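Local coordinates for chromosomal replication initiator protein dnaA (Aquifex aeolicus, PDB 1L8Q) that probably initiates and regulates chromosomal replication, binding the replication origin in its ATP-bound form through an AAA+ ATPase region and a DNA-binding domain, at residues Y23-E28 against S35-I40; I191-E196 against R221-E226; A238-V243 against G313-Q318; L267-C272 against I277-A282. One frame throughout, in Å; residues are numbered along the deposited sequence.

How the contacts relate
Contact 1 comes first along the chain and closes a short loop in the AAA+ region, tying helix 20-31 to the approach to strand 40-43. Contact 2 follows in series, its centre about 40 Å from that of contact 1; it links helix 188-197 of domain III to the long helix 216-241 of domain IV. The far end of that helix enters contact 3, which closes a much longer loop by meeting helix 308-323. Contact 4, between helices 258-272 and 276-282, is nested inside this loop. It touches contact 3, where Leu315 and Glu316 pack on Leu267, and contact 2, where Arg281 NH2 probably hydrogen-bonds Glu196 O.

Contact 1. Residues Y23-E28 against S35-I40; sequences YEVVKE and SLYNPI
The ring of Tyr37 carries the carboxylate of Glu28 at its edge, near the ring plane, and Leu36 CB over one face, toward the rim. Tyr37 OH donates a hydrogen bond of 2.9 Å to Glu28 OE2, reaching that oxygen from above the carboxylate, 40° out of its plane. Ring and carboxylate are turned 51° against each other. Val25 CG1 approaches the ring obliquely, 3.5 Å from Tyr37 CD2; standing anti to the backbone N (chi1 168°), this methyl also meets Ile40 CD1 at 3.9 Å. Helix 20-31 is thereby laid against the loop entering strand 40-43 of the AAA+ parallel sheet, the strand that runs into the Walker A P-loop with Gly49 and Lys50. A phenylalanine at Tyr37 would probably leave Glu28 OE2 without this donor and its carboxylate freer to turn. Ile160 of strand 160-163 touches Val25, Tyr37 and Ile40, while Val26 packs on Leu53 and Ala57 of helix 50-63.

Contact 2. Residues I191-E196 against R221-E226; sequences IDYLLE and RKERKE
A single hydrogen bond carries this contact: Tyr193 OH donates to Glu223 OE1 at 2.6 Å. The two side chains come from opposite directions, with OE1 at the edge of the tyrosine ring, near its plane. The hydroxyl reaches OE1 on the syn side, 26° out of the carboxylate plane, and ring and carboxylate planes are 35° apart. Tyr193 OH also lies near the second oxygen, 2.8 Å from Glu223 OE2, and so stands in front of the whole carboxylate. The bond spans helices whose CA atoms of Tyr193 and Glu223 are 11.8 Å apart. Tyr193 contributes by holding CG anti to its own backbone N (chi1 171°), and Glu223 by running extended beyond CG. One shell out, Lys207 of helix 201-214 forms a salt bridge with Glu223 OE2, which probably helps to fix the carboxylate. Leu194 CD2 lies at another point of the ring edge. A lysine in place of Glu223 would probably leave Tyr193 OH without its acceptor and Lys207 facing a like charge instead of its mate. Helix 188-197 of domain III, backed by helix 168-181 through Ile191, Leu194 and Leu195, is thus joined to the early part of helix 216-241 in domain IV, with Lys207 of helix 201-214 touching both Tyr193 and Glu223.

Contact 3. Residues A238-V243 against G313-Q318; sequences ANYYAV and GFLEKQ
Leu315 splits its two methyls between Tyr240 and Tyr241, joining the last turn of helix 216-241 to helix 308-323 within domain IV, the helix-turn-helix domain that probably binds double-stranded DNA. The two rings receive the leucine in different ways. Tyr240 offers a face: Leu315 CD2 stands over it in a CH-pi contact, 4.0 Å from the ring centroid and 16° off the ring normal, displaced toward the rim so that the nearest ring atom is Tyr240 CD2. The Tyr240 ring is brought there by CG lying anti to the backbone N (chi1 -167°). Tyr241 instead turns an edge, its side chain crossing that of Leu315 at about a right angle, with Leu315 CD1 near the ring plane and 4.0 Å from Tyr241 CE1. The rings also meet each other, Tyr241 CD1 lying at the edge of the Tyr240 ring. Leu311, one turn earlier on helix 308-323, touches both tyrosines, and Ile263 of helix 258-272 packs on Tyr241 and Leu315, extending the apolar cluster to a third helix. The same leucine methyl that meets the Tyr241 ring edge reaches its hydroxyl as well, Leu315 CD1 lying 4.0 Å from Tyr241 OH.

Contact 4. Residues L267-C272 against I277-A282; sequences LCRKVC and IEIARA
Ile279 reaches from helix 276-282 onto Cys268 and Arg269 of helix 258-272, two helices joined by a tight connection in the helix-turn-helix region of domain IV, which probably binds double-stranded DNA. The contact across the two segments is apolar. Ile279 CG1 lies 4.0 Å from Cys268 CB, the methylene rather than the sulfur doing the touching. Beyond it, Ile279 CD1 runs on to the root of Arg269, whose side chain crosses that of the isoleucine at about a right angle; the methyl meets Arg269 CB and is 3.8 Å from Arg269 CD, so the arginine packs through its aliphatic part. A bend at chi2 (57°) keeps Arg269 CD beside that methyl. Leu230 of helix 216-241 and Phe283 also pack on Cys268, and Ala274 on Ile279. Hydrogen bonds hold the connection between the helices: Arg269 NH1 reaches Ala274 O, Cys268 bonds Ala274 through the backbone, and Glu278 OE1 takes the N-H of Ser275. Charge enters at the border with contact 2, where two carboxylates probably of like charge come near each other, Glu278 OE2 approaching Glu226 OE1 of helix 216-241.

Contact 1. Residues Y23-E28 against S35-I40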
loop_
_atom_site.group_PDB
_atom_site.type_symbol
_atom_site.label_atom_id
_atom_site.label_comp_id
_atom_site.label_asym_id
_atom_site.label_seq_id
_atom_site.Cartn_x
_atom_site.Cartn_y
_atom_site.Cartn_z
ATOM N N TYR A 23 -17.165 4.234 -4.532
ATOM C CA TYR A 23 -18.068 4.810 -3.559
ATOM C C TYR A 23 -19.526 4.735 -4.015
ATOM O O TYR A 23 -20.411 4.329 -3.244
ATOM C CB TYR A 23 -17.689 6.255 -3.277
ATOM C CG TYR A 23 -18.538 6.922 -2.238
ATOM C CD1 TYR A 23 -18.297 6.718 -0.895
ATOM C CD2 TYR A 23 -19.583 7.766 -2.599
ATOM C CE1 TYR A 23 -19.068 7.328 0.071
ATOM C CE2 TYR A 23 -20.354 8.384 -1.655
ATOM C CZ TYR A 23 -20.092 8.162 -0.316
ATOM O OH TYR A 23 -20.849 8.780 0.643
ATOM N N GLU A 24 -19.783 5.138 -5.255
ATOM C CA GLU A 24 -21.146 5.148 -5.744
ATOM C C GLU A 24 -21.702 3.745 -5.819
ATOM O O GLU A 24 -22.842 3.494 -5.363
ATOM C CB GLU A 24 -21.255 5.859 -7.086
ATOM C CG GLU A 24 -21.430 7.363 -6.963
ATOM C CD GLU A 24 -21.381 8.075 -8.304
ATOM O OE1 GLU A 24 -21.432 7.403 -9.347
ATOM O OE2 GLU A 24 -21.293 9.312 -8.317
ATOM N N VAL A 25 -20.907 2.825 -6.367
ATOM C CA VAL A 25 -21.332 1.430 -6.482
ATOM C C VAL A 25 -21.666 0.831 -5.114
ATOM O O VAL A 25 -22.708 0.215 -4.938
ATOM C CB VAL A 25 -20.293 0.561 -7.227
ATOM C CG1 VAL A 25 -20.622 -0.924 -7.077
ATOM C CG2 VAL A 25 -20.246 0.953 -8.697
ATOM N N VAL A 26 -20.798 1.050 -4.139
ATOM C CA VAL A 26 -21.038 0.527 -2.814
ATOM C C VAL A 26 -22.350 1.106 -2.253
ATOM O O VAL A 26 -23.164 0.386 -1.665
ATOM C CB VAL A 26 -19.843 0.804 -1.872
ATOM C CG1 VAL A 26 -20.256 0.656 -0.394
ATOM C CG2 VAL A 26 -18.683 -0.119 -2.203
ATOM N N LYS A 27 -22.567 2.396 -2.467
ATOM C CA LYS A 27 -23.790 3.037 -2.004
ATOM C C LYS A 27 -25.044 2.550 -2.722
ATOM O O LYS A 27 -26.073 2.350 -2.103
ATOM C CB LYS A 27 -23.690 4.548 -2.131
ATOM C CG LYS A 27 -23.143 5.215 -0.905
ATOM C CD LYS A 27 -23.722 6.599 -0.770
ATOM C CE LYS A 27 -24.301 6.806 0.624
ATOM N NZ LYS A 27 -24.910 8.158 0.747
ATOM N N GLU A 28 -24.976 2.417 -4.037
ATOM C CA GLU A 28 -26.086 1.844 -4.774
ATOM C C GLU A 28 -26.397 0.455 -4.194
ATOM O O GLU A 28 -27.551 0.092 -4.016
ATOM C CB GLU A 28 -25.725 1.712 -6.253
ATOM C CG GLU A 28 -26.174 2.873 -7.131
ATOM C CD GLU A 28 -25.204 3.166 -8.280
ATOM O OE1 GLU A 28 -25.178 4.322 -8.740
ATOM O OE2 GLU A 28 -24.469 2.256 -8.730
ATOM N N SER A 35 -28.915 -7.483 -4.556
ATOM C CA SER A 35 -29.752 -7.578 -5.743
ATOM C C SER A 35 -29.283 -6.850 -7.001
ATOM O O SER A 35 -29.745 -7.149 -8.105
ATOM C CB SER A 35 -31.165 -7.137 -5.408
ATOM O OG SER A 35 -31.498 -7.543 -4.088
ATOM N N LEU A 36 -28.395 -5.886 -6.841
ATOM C CA LEU A 36 -27.947 -5.081 -7.957
ATOM C C LEU A 36 -26.569 -5.549 -8.426
ATOM O O LEU A 36 -26.370 -5.914 -9.590
ATOM C CB LEU A 36 -27.854 -3.631 -7.504
ATOM C CG LEU A 36 -28.443 -2.519 -8.362
ATOM C CD1 LEU A 36 -27.771 -1.184 -8.001
ATOM C CD2 LEU A 36 -28.305 -2.823 -9.850
ATOM N N TYR A 37 -25.617 -5.530 -7.509
ATOM C CA TYR A 37 -24.270 -5.933 -7.815
ATOM C C TYR A 37 -23.845 -7.013 -6.873
ATOM O O TYR A 37 -23.882 -6.828 -5.669
ATOM C CB TYR A 37 -23.324 -4.759 -7.627
ATOM C CG TYR A 37 -23.691 -3.526 -8.395
ATOM C CD1 TYR A 37 -23.900 -3.569 -9.780
ATOM C CD2 TYR A 37 -23.799 -2.303 -7.754
ATOM C CE1 TYR A 37 -24.231 -2.420 -10.495
ATOM C CE2 TYR A 37 -24.120 -1.148 -8.466
ATOM C CZ TYR A 37 -24.341 -1.221 -9.829
ATOM O OH TYR A 37 -24.651 -0.090 -10.508
ATOM N N ASN A 38 -23.406 -8.135 -7.410
ATOM C CA ASN A 38 -22.926 -9.215 -6.581
ATOM C C ASN A 38 -22.104 -10.136 -7.433
ATOM O O ASN A 38 -22.612 -10.730 -8.352
ATOM C CB ASN A 38 -24.101 -9.982 -5.950
ATOM C CG ASN A 38 -23.802 -10.448 -4.506
ATOM O OD1 ASN A 38 -22.846 -9.983 -3.859
ATOM N ND2 ASN A 38 -24.626 -11.359 -4.004
ATOM N N PRO A 39 -20.818 -10.219 -7.155
ATOM C CA PRO A 39 -20.205 -9.466 -6.075
ATOM C C PRO A 39 -19.679 -8.121 -6.530
ATOM O O PRO A 39 -19.675 -7.803 -7.725
ATOM C CB PRO A 39 -19.002 -10.323 -5.706
ATOM C CG PRO A 39 -18.723 -11.155 -6.917
ATOM C CD PRO A 39 -19.844 -11.034 -7.888
ATOM N N ILE A 40 -19.231 -7.338 -5.551
ATOM C CA ILE A 40 -18.498 -6.118 -5.789
ATOM C C ILE A 40 -17.053 -6.441 -5.452
ATOM O O ILE A 40 -16.778 -6.966 -4.382
ATOM C CB ILE A 40 -18.971 -5.023 -4.853
ATOM C CG1 ILE A 40 -20.380 -4.593 -5.200
ATOM C CG2 ILE A 40 -18.035 -3.818 -4.907
ATOM C CD1 ILE A 40 -20.914 -3.592 -4.249
#

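Contact 2. Residues I191-E196 against R221-E226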
loop_
_atom_site.group_PDB
_atom_site.type_symbol
_atom_site.label_atom_id
_atom_site.label_comp_id
_atom_site.label_asym_id
_atom_site.label_seq_id
_atom_site.Cartn_x
_atom_site.Cartn_y
_atom_site.Cartn_z
ATOM N N ILE A 191 0.659 22.337 4.160
ATOM C CA ILE A 191 -0.227 21.619 3.243
ATOM C C ILE A 191 0.521 21.278 1.990
ATOM O O ILE A 191 0.483 20.136 1.545
ATOM C CB ILE A 191 -1.476 22.442 2.907
ATOM C CG1 ILE A 191 -2.247 22.752 4.192
ATOM C CG2 ILE A 191 -2.369 21.679 1.941
ATOM C CD1 ILE A 191 -3.165 23.922 4.087
ATOM N N ASP A 192 1.238 22.252 1.433
ATOM C CA ASP A 192 2.071 21.983 0.263
ATOM C C ASP A 192 3.141 20.917 0.544
ATOM O O ASP A 192 3.289 19.966 -0.224
ATOM C CB ASP A 192 2.707 23.258 -0.287
ATOM C CG ASP A 192 1.738 24.072 -1.162
ATOM O OD1 ASP A 192 0.621 23.569 -1.456
ATOM O OD2 ASP A 192 2.000 25.227 -1.587
ATOM N N TYR A 193 3.864 21.057 1.651
ATOM C CA TYR A 193 4.905 20.098 1.980
ATOM C C TYR A 193 4.355 18.697 1.966
ATOM O O TYR A 193 5.005 17.773 1.491
ATOM C CB TYR A 193 5.495 20.359 3.370
ATOM C CG TYR A 193 6.421 19.248 3.825
ATOM C CD1 TYR A 193 7.771 19.247 3.464
ATOM C CD2 TYR A 193 5.946 18.187 4.566
ATOM C CE1 TYR A 193 8.620 18.238 3.866
ATOM C CE2 TYR A 193 6.793 17.153 4.964
ATOM C CZ TYR A 193 8.126 17.190 4.614
ATOM O OH TYR A 193 8.970 16.163 4.998
ATOM N N LEU A 194 3.167 18.540 2.535
ATOM C CA LEU A 194 2.566 17.244 2.658
ATOM C C LEU A 194 2.101 16.713 1.293
ATOM O O LEU A 194 2.222 15.511 1.020
ATOM C CB LEU A 194 1.428 17.291 3.674
ATOM C CG LEU A 194 1.894 17.613 5.098
ATOM C CD1 LEU A 194 0.728 17.931 6.004
ATOM C CD2 LEU A 194 2.760 16.480 5.681
ATOM N N LEU A 195 1.601 17.605 0.429
ATOM C CA LEU A 195 1.148 17.177 -0.888
ATOM C C LEU A 195 2.296 16.569 -1.653
ATOM O O LEU A 195 2.179 15.466 -2.194
ATOM C CB LEU A 195 0.558 18.329 -1.686
ATOM C CG LEU A 195 -0.943 18.608 -1.541
ATOM C CD1 LEU A 195 -1.375 19.636 -2.596
ATOM C CD2 LEU A 195 -1.776 17.329 -1.662
ATOM N N GLU A 196 3.420 17.276 -1.669
ATOM C CA GLU A 196 4.588 16.810 -2.389
ATOM C C GLU A 196 5.240 15.555 -1.819
ATOM O O GLU A 196 5.856 14.808 -2.560
ATOM C CB GLU A 196 5.636 17.914 -2.518
ATOM C CG GLU A 196 5.556 18.716 -3.821
ATOM C CD GLU A 196 5.837 17.883 -5.088
ATOM O OE1 GLU A 196 5.916 16.633 -5.004
ATOM O OE2 GLU A 196 5.976 18.489 -6.184
ATOM N N ARG A 221 14.833 21.375 8.190
ATOM C CA ARG A 221 16.257 21.390 8.446
ATOM C C ARG A 221 16.837 19.983 8.430
ATOM O O ARG A 221 17.843 19.719 7.766
ATOM C CB ARG A 221 16.542 22.048 9.784
ATOM C CG ARG A 221 17.982 22.494 9.970
ATOM C CD ARG A 221 18.295 22.960 11.372
ATOM N NE ARG A 221 19.587 23.636 11.470
ATOM C CZ ARG A 221 20.755 23.012 11.587
ATOM N NH1 ARG A 221 20.798 21.693 11.612
ATOM N NH2 ARG A 221 21.882 23.709 11.677
ATOM N N LYS A 222 16.198 19.073 9.152
ATOM C CA LYS A 222 16.671 17.710 9.208
ATOM C C LYS A 222 16.707 17.132 7.806
ATOM O O LYS A 222 17.694 16.498 7.414
ATOM C CB LYS A 222 15.801 16.860 10.145
ATOM C CG LYS A 222 16.289 15.410 10.341
ATOM C CD LYS A 222 17.792 15.347 10.585
ATOM C CE LYS A 222 18.215 13.987 11.175
ATOM N NZ LYS A 222 17.975 12.823 10.241
ATOM N N GLU A 223 15.653 17.370 7.029
ATOM C CA GLU A 223 15.602 16.769 5.693
ATOM C C GLU A 223 16.632 17.378 4.751
ATOM O O GLU A 223 17.167 16.709 3.879
ATOM C CB GLU A 223 14.179 16.778 5.124
ATOM C CG GLU A 223 13.322 15.714 5.768
ATOM C CD GLU A 223 11.944 15.617 5.187
ATOM O OE1 GLU A 223 11.494 16.580 4.519
ATOM O OE2 GLU A 223 11.294 14.575 5.414
ATOM N N ARG A 224 16.945 18.644 4.969
ATOM C CA ARG A 224 17.967 19.314 4.171
ATOM C C ARG A 224 19.316 18.681 4.444
ATOM O O ARG A 224 20.105 18.418 3.525
ATOM C CB ARG A 224 18.038 20.782 4.545
ATOM C CG ARG A 224 18.443 21.670 3.432
ATOM C CD ARG A 224 18.992 23.003 3.878
ATOM N NE ARG A 224 18.493 23.462 5.186
ATOM C CZ ARG A 224 17.402 24.223 5.363
ATOM N NH1 ARG A 224 16.664 24.581 4.319
ATOM N NH2 ARG A 224 17.041 24.615 6.582
ATOM N N LYS A 225 19.581 18.449 5.724
ATOM C CA LYS A 225 20.798 17.786 6.128
ATOM C C LYS A 225 20.891 16.386 5.527
ATOM O O LYS A 225 21.942 15.985 5.039
ATOM C CB LYS A 225 20.876 17.715 7.636
ATOM C CG LYS A 225 21.610 18.886 8.287
ATOM C CD LYS A 225 22.650 18.322 9.274
ATOM C CE LYS A 225 22.889 19.251 10.470
ATOM N NZ LYS A 225 23.954 18.715 11.382
ATOM N N GLU A 226 19.793 15.643 5.546
ATOM C CA GLU A 226 19.798 14.329 4.947
ATOM C C GLU A 226 20.181 14.423 3.466
ATOM O O GLU A 226 21.046 13.675 2.996
ATOM C CB GLU A 226 18.464 13.625 5.148
ATOM C CG GLU A 226 18.244 13.166 6.570
ATOM C CD GLU A 226 16.788 12.858 6.867
ATOM O OE1 GLU A 226 15.975 12.788 5.903
ATOM O OE2 GLU A 226 16.451 12.680 8.074
#

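Contact 3. Residues A238-V243 against G313-Q318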
loop_
_atom_site.group_PDB
_atom_site.type_symbol
_atom_site.label_atom_id
_atom_site.label_comp_id
_atom_site.label_asym_id
_atom_site.label_seq_id
_atom_site.Cartn_x
_atom_site.Cartn_y
_atom_site.Cartn_z
ATOM N N ALA A 238 32.483 9.218 -6.270
ATOM C CA ALA A 238 33.289 9.891 -7.281
ATOM C C ALA A 238 34.775 9.722 -7.001
ATOM O O ALA A 238 35.440 8.892 -7.615
ATOM C CB ALA A 238 32.932 11.369 -7.345
ATOM N N ASN A 239 35.283 10.514 -6.062
ATOM C CA ASN A 239 36.701 10.502 -5.707
ATOM C C ASN A 239 37.331 9.107 -5.663
ATOM O O ASN A 239 38.546 8.975 -5.804
ATOM C CB ASN A 239 36.927 11.229 -4.381
ATOM C CG ASN A 239 36.283 12.601 -4.356
ATOM O OD1 ASN A 239 36.354 13.353 -5.332
ATOM N ND2 ASN A 239 35.641 12.934 -3.241
ATOM N N TYR A 240 36.508 8.074 -5.468
ATOM C CA TYR A 240 37.013 6.703 -5.451
ATOM C C TYR A 240 36.993 6.051 -6.838
ATOM O O TYR A 240 37.916 5.327 -7.203
ATOM C CB TYR A 240 36.248 5.831 -4.448
ATOM C CG TYR A 240 36.935 4.507 -4.175
ATOM C CD1 TYR A 240 37.950 4.410 -3.227
ATOM C CD2 TYR A 240 36.589 3.361 -4.887
ATOM C CE1 TYR A 240 38.598 3.203 -2.987
ATOM C CE2 TYR A 240 37.232 2.149 -4.655
ATOM C CZ TYR A 240 38.235 2.076 -3.704
ATOM O OH TYR A 240 38.874 0.878 -3.468
ATOM N N TYR A 241 35.939 6.313 -7.604
ATOM C CA TYR A 241 35.773 5.694 -8.914
ATOM C C TYR A 241 36.440 6.460 -10.039
ATOM O O TYR A 241 36.641 5.923 -11.127
ATOM C CB TYR A 241 34.294 5.517 -9.234
ATOM C CG TYR A 241 33.721 4.230 -8.718
ATOM C CD1 TYR A 241 33.967 3.812 -7.420
ATOM C CD2 TYR A 241 32.943 3.420 -9.533
ATOM C CE1 TYR A 241 33.452 2.630 -6.944
ATOM C CE2 TYR A 241 32.418 2.236 -9.066
ATOM C CZ TYR A 241 32.677 1.845 -7.767
ATOM O OH TYR A 241 32.161 0.664 -7.286
ATOM N N ALA A 242 36.778 7.716 -9.782
ATOM C CA ALA A 242 37.390 8.553 -10.806
ATOM C C ALA A 242 36.350 9.001 -11.822
ATOM O O ALA A 242 36.533 8.854 -13.030
ATOM C CB ALA A 242 38.532 7.817 -11.494
ATOM N N VAL A 243 35.241 9.520 -11.312
ATOM C CA VAL A 243 34.190 10.090 -12.134
ATOM C C VAL A 243 33.777 11.372 -11.437
ATOM O O VAL A 243 33.760 11.426 -10.214
ATOM C CB VAL A 243 32.978 9.152 -12.243
ATOM C CG1 VAL A 243 31.893 9.782 -13.096
ATOM C CG2 VAL A 243 33.395 7.812 -12.819
ATOM N N GLY A 313 31.408 -3.472 0.686
ATOM C CA GLY A 313 31.516 -3.481 2.133
ATOM C C GLY A 313 32.472 -2.414 2.622
ATOM O O GLY A 313 32.193 -1.700 3.587
ATOM N N PHE A 314 33.603 -2.300 1.943
ATOM C CA PHE A 314 34.602 -1.315 2.302
ATOM C C PHE A 314 34.094 0.110 2.035
ATOM O O PHE A 314 34.345 1.032 2.816
ATOM C CB PHE A 314 35.880 -1.578 1.519
ATOM C CG PHE A 314 36.954 -0.584 1.775
ATOM C CD1 PHE A 314 37.721 -0.661 2.921
ATOM C CD2 PHE A 314 37.203 0.433 0.874
ATOM C CE1 PHE A 314 38.725 0.258 3.160
ATOM C CE2 PHE A 314 38.195 1.356 1.110
ATOM C CZ PHE A 314 38.962 1.267 2.255
ATOM N N LEU A 315 33.382 0.282 0.929
ATOM C CA LEU A 315 32.831 1.576 0.572
ATOM C C LEU A 315 31.789 2.015 1.605
ATOM O O LEU A 315 31.723 3.191 1.984
ATOM C CB LEU A 315 32.208 1.522 -0.827
ATOM C CG LEU A 315 33.163 1.240 -1.987
ATOM C CD1 LEU A 315 32.408 1.211 -3.305
ATOM C CD2 LEU A 315 34.259 2.281 -2.021
ATOM N N GLU A 316 30.987 1.055 2.058
ATOM C CA GLU A 316 29.958 1.303 3.055
ATOM C C GLU A 316 30.577 1.848 4.324
ATOM O O GLU A 316 30.109 2.837 4.878
ATOM C CB GLU A 316 29.200 0.013 3.369
ATOM C CG GLU A 316 28.295 -0.471 2.253
ATOM C CD GLU A 316 27.685 -1.822 2.558
ATOM O OE1 GLU A 316 28.163 -2.488 3.498
ATOM O OE2 GLU A 316 26.725 -2.215 1.864
ATOM N N LYS A 317 31.644 1.203 4.777
ATOM C CA LYS A 317 32.299 1.590 6.020
ATOM C C LYS A 317 32.951 2.968 5.924
ATOM O O LYS A 317 32.831 3.793 6.826
ATOM C CB LYS A 317 33.312 0.521 6.444
ATOM C CG LYS A 317 32.658 -0.812 6.842
ATOM C CD LYS A 317 33.647 -1.974 6.813
ATOM C CE LYS A 317 32.970 -3.292 7.214
ATOM N NZ LYS A 317 31.649 -3.483 6.526
ATOM N N GLN A 318 33.630 3.223 4.820
ATOM C CA GLN A 318 34.241 4.524 4.625
ATOM C C GLN A 318 33.172 5.620 4.584
ATOM O O GLN A 318 33.246 6.597 5.334
ATOM C CB GLN A 318 35.096 4.532 3.362
ATOM C CG GLN A 318 36.315 3.631 3.456
ATOM C CD GLN A 318 37.240 3.996 4.620
ATOM O OE1 GLN A 318 37.701 5.136 4.725
ATOM N NE2 GLN A 318 37.528 3.022 5.478
#

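Contact 4. Residues L267-C272 against I277-A282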
loop_
_atom_site.group_PDB
_atom_site.type_symbol
_atom_site.label_atom_id
_atom_site.label_comp_id
_atom_site.label_asym_id
_atom_site.label_seq_id
_atom_site.Cartn_x
_atom_site.Cartn_y
_atom_site.Cartn_z
ATOM N N LEU A 267 24.636 2.842 -1.772
ATOM C CA LEU A 267 25.182 3.443 -0.568
ATOM C C LEU A 267 24.179 4.395 0.097
ATOM O O LEU A 267 24.092 4.460 1.330
ATOM C CB LEU A 267 26.498 4.153 -0.872
ATOM C CG LEU A 267 27.638 3.233 -1.315
ATOM C CD1 LEU A 267 28.980 3.882 -1.056
ATOM C CD2 LEU A 267 27.553 1.914 -0.591
ATOM N N CYS A 268 23.428 5.129 -0.720
ATOM C CA CYS A 268 22.410 6.032 -0.203
ATOM C C CYS A 268 21.356 5.204 0.476
ATOM O O CYS A 268 20.881 5.549 1.559
ATOM C CB CYS A 268 21.773 6.842 -1.329
ATOM S SG CYS A 268 22.679 8.333 -1.802
ATOM N N ARG A 269 20.997 4.095 -0.153
ATOM C CA ARG A 269 19.992 3.213 0.409
ATOM C C ARG A 269 20.508 2.522 1.659
ATOM O O ARG A 269 19.886 2.582 2.703
ATOM C CB ARG A 269 19.536 2.168 -0.625
ATOM C CG ARG A 269 18.433 1.238 -0.138
ATOM C CD ARG A 269 17.167 1.941 0.338
ATOM N NE ARG A 269 16.001 1.079 0.195
ATOM C CZ ARG A 269 14.826 1.294 0.770
ATOM N NH1 ARG A 269 14.645 2.357 1.548
ATOM N NH2 ARG A 269 13.828 0.442 0.569
ATOM N N LYS A 270 21.674 1.901 1.561
ATOM C CA LYS A 270 22.150 1.069 2.659
ATOM C C LYS A 270 22.867 1.819 3.784
ATOM O O LYS A 270 22.765 1.437 4.957
ATOM C CB LYS A 270 23.009 -0.081 2.123
ATOM C CG LYS A 270 22.243 -1.037 1.203
ATOM C CD LYS A 270 21.074 -1.704 1.938
ATOM C CE LYS A 270 20.614 -2.969 1.223
ATOM N NZ LYS A 270 19.863 -3.874 2.140
ATOM N N VAL A 271 23.580 2.883 3.433
ATOM C CA VAL A 271 24.349 3.614 4.427
ATOM C C VAL A 271 23.576 4.743 5.127
ATOM O O VAL A 271 23.711 4.933 6.321
ATOM C CB VAL A 271 25.664 4.151 3.843
ATOM C CG1 VAL A 271 26.343 5.075 4.827
ATOM C CG2 VAL A 271 26.585 2.996 3.470
ATOM N N CYS A 272 22.752 5.472 4.383
ATOM C CA CYS A 272 21.987 6.563 4.974
ATOM C C CYS A 272 20.508 6.265 5.172
ATOM O O CYS A 272 19.769 7.129 5.637
ATOM C CB CYS A 272 22.143 7.842 4.164
ATOM S SG CYS A 272 23.797 8.549 4.227
ATOM N N ILE A 277 12.179 6.915 -3.121
ATOM C CA ILE A 277 11.803 8.240 -3.573
ATOM C C ILE A 277 12.940 9.210 -3.308
ATOM O O ILE A 277 13.383 9.907 -4.214
ATOM C CB ILE A 277 10.522 8.711 -2.874
ATOM C CG1 ILE A 277 9.378 7.729 -3.140
ATOM C CG2 ILE A 277 10.135 10.105 -3.360
ATOM C CD1 ILE A 277 8.408 8.189 -4.216
ATOM N N GLU A 278 13.424 9.235 -2.063
ATOM C CA GLU A 278 14.520 10.131 -1.673
ATOM C C GLU A 278 15.761 9.922 -2.524
ATOM O O GLU A 278 16.361 10.878 -3.001
ATOM C CB GLU A 278 14.869 9.969 -0.188
ATOM C CG GLU A 278 14.064 10.863 0.747
ATOM C CD GLU A 278 14.131 10.419 2.201
ATOM O OE1 GLU A 278 14.900 9.476 2.516
ATOM O OE2 GLU A 278 13.405 11.013 3.032
ATOM N N ILE A 279 16.155 8.667 -2.696
ATOM C CA ILE A 279 17.302 8.356 -3.524
ATOM C C ILE A 279 17.023 8.804 -4.952
ATOM O O ILE A 279 17.860 9.441 -5.581
ATOM C CB ILE A 279 17.608 6.854 -3.481
ATOM C CG1 ILE A 279 17.875 6.410 -2.047
ATOM C CG2 ILE A 279 18.802 6.531 -4.358
ATOM C CD1 ILE A 279 17.938 4.924 -1.883
ATOM N N ALA A 280 15.836 8.488 -5.456
ATOM C CA ALA A 280 15.472 8.885 -6.810
ATOM C C ALA A 280 15.604 10.391 -6.962
ATOM O O ALA A 280 16.165 10.876 -7.933
ATOM C CB ALA A 280 14.058 8.427 -7.152
ATOM N N ARG A 281 15.099 11.129 -5.981
ATOM C CA ARG A 281 15.161 12.587 -6.018
ATOM C C ARG A 281 16.599 13.070 -5.976
ATOM O O ARG A 281 16.972 14.023 -6.655
ATOM C CB ARG A 281 14.378 13.203 -4.851
ATOM C CG ARG A 281 12.865 13.065 -4.947
ATOM C CD ARG A 281 12.117 13.761 -3.821
ATOM N NE ARG A 281 10.699 13.423 -3.811
ATOM C CZ ARG A 281 9.731 14.305 -3.627
ATOM N NH1 ARG A 281 10.029 15.582 -3.440
ATOM N NH2 ARG A 281 8.459 13.915 -3.634
ATOM N N ALA A 282 17.405 12.414 -5.159
ATOM C CA ALA A 282 18.793 12.794 -5.024
ATOM C C ALA A 282 19.448 12.726 -6.387
ATOM O O ALA A 282 20.038 13.696 -6.862
ATOM C CB ALA A 282 19.488 11.873 -4.060
#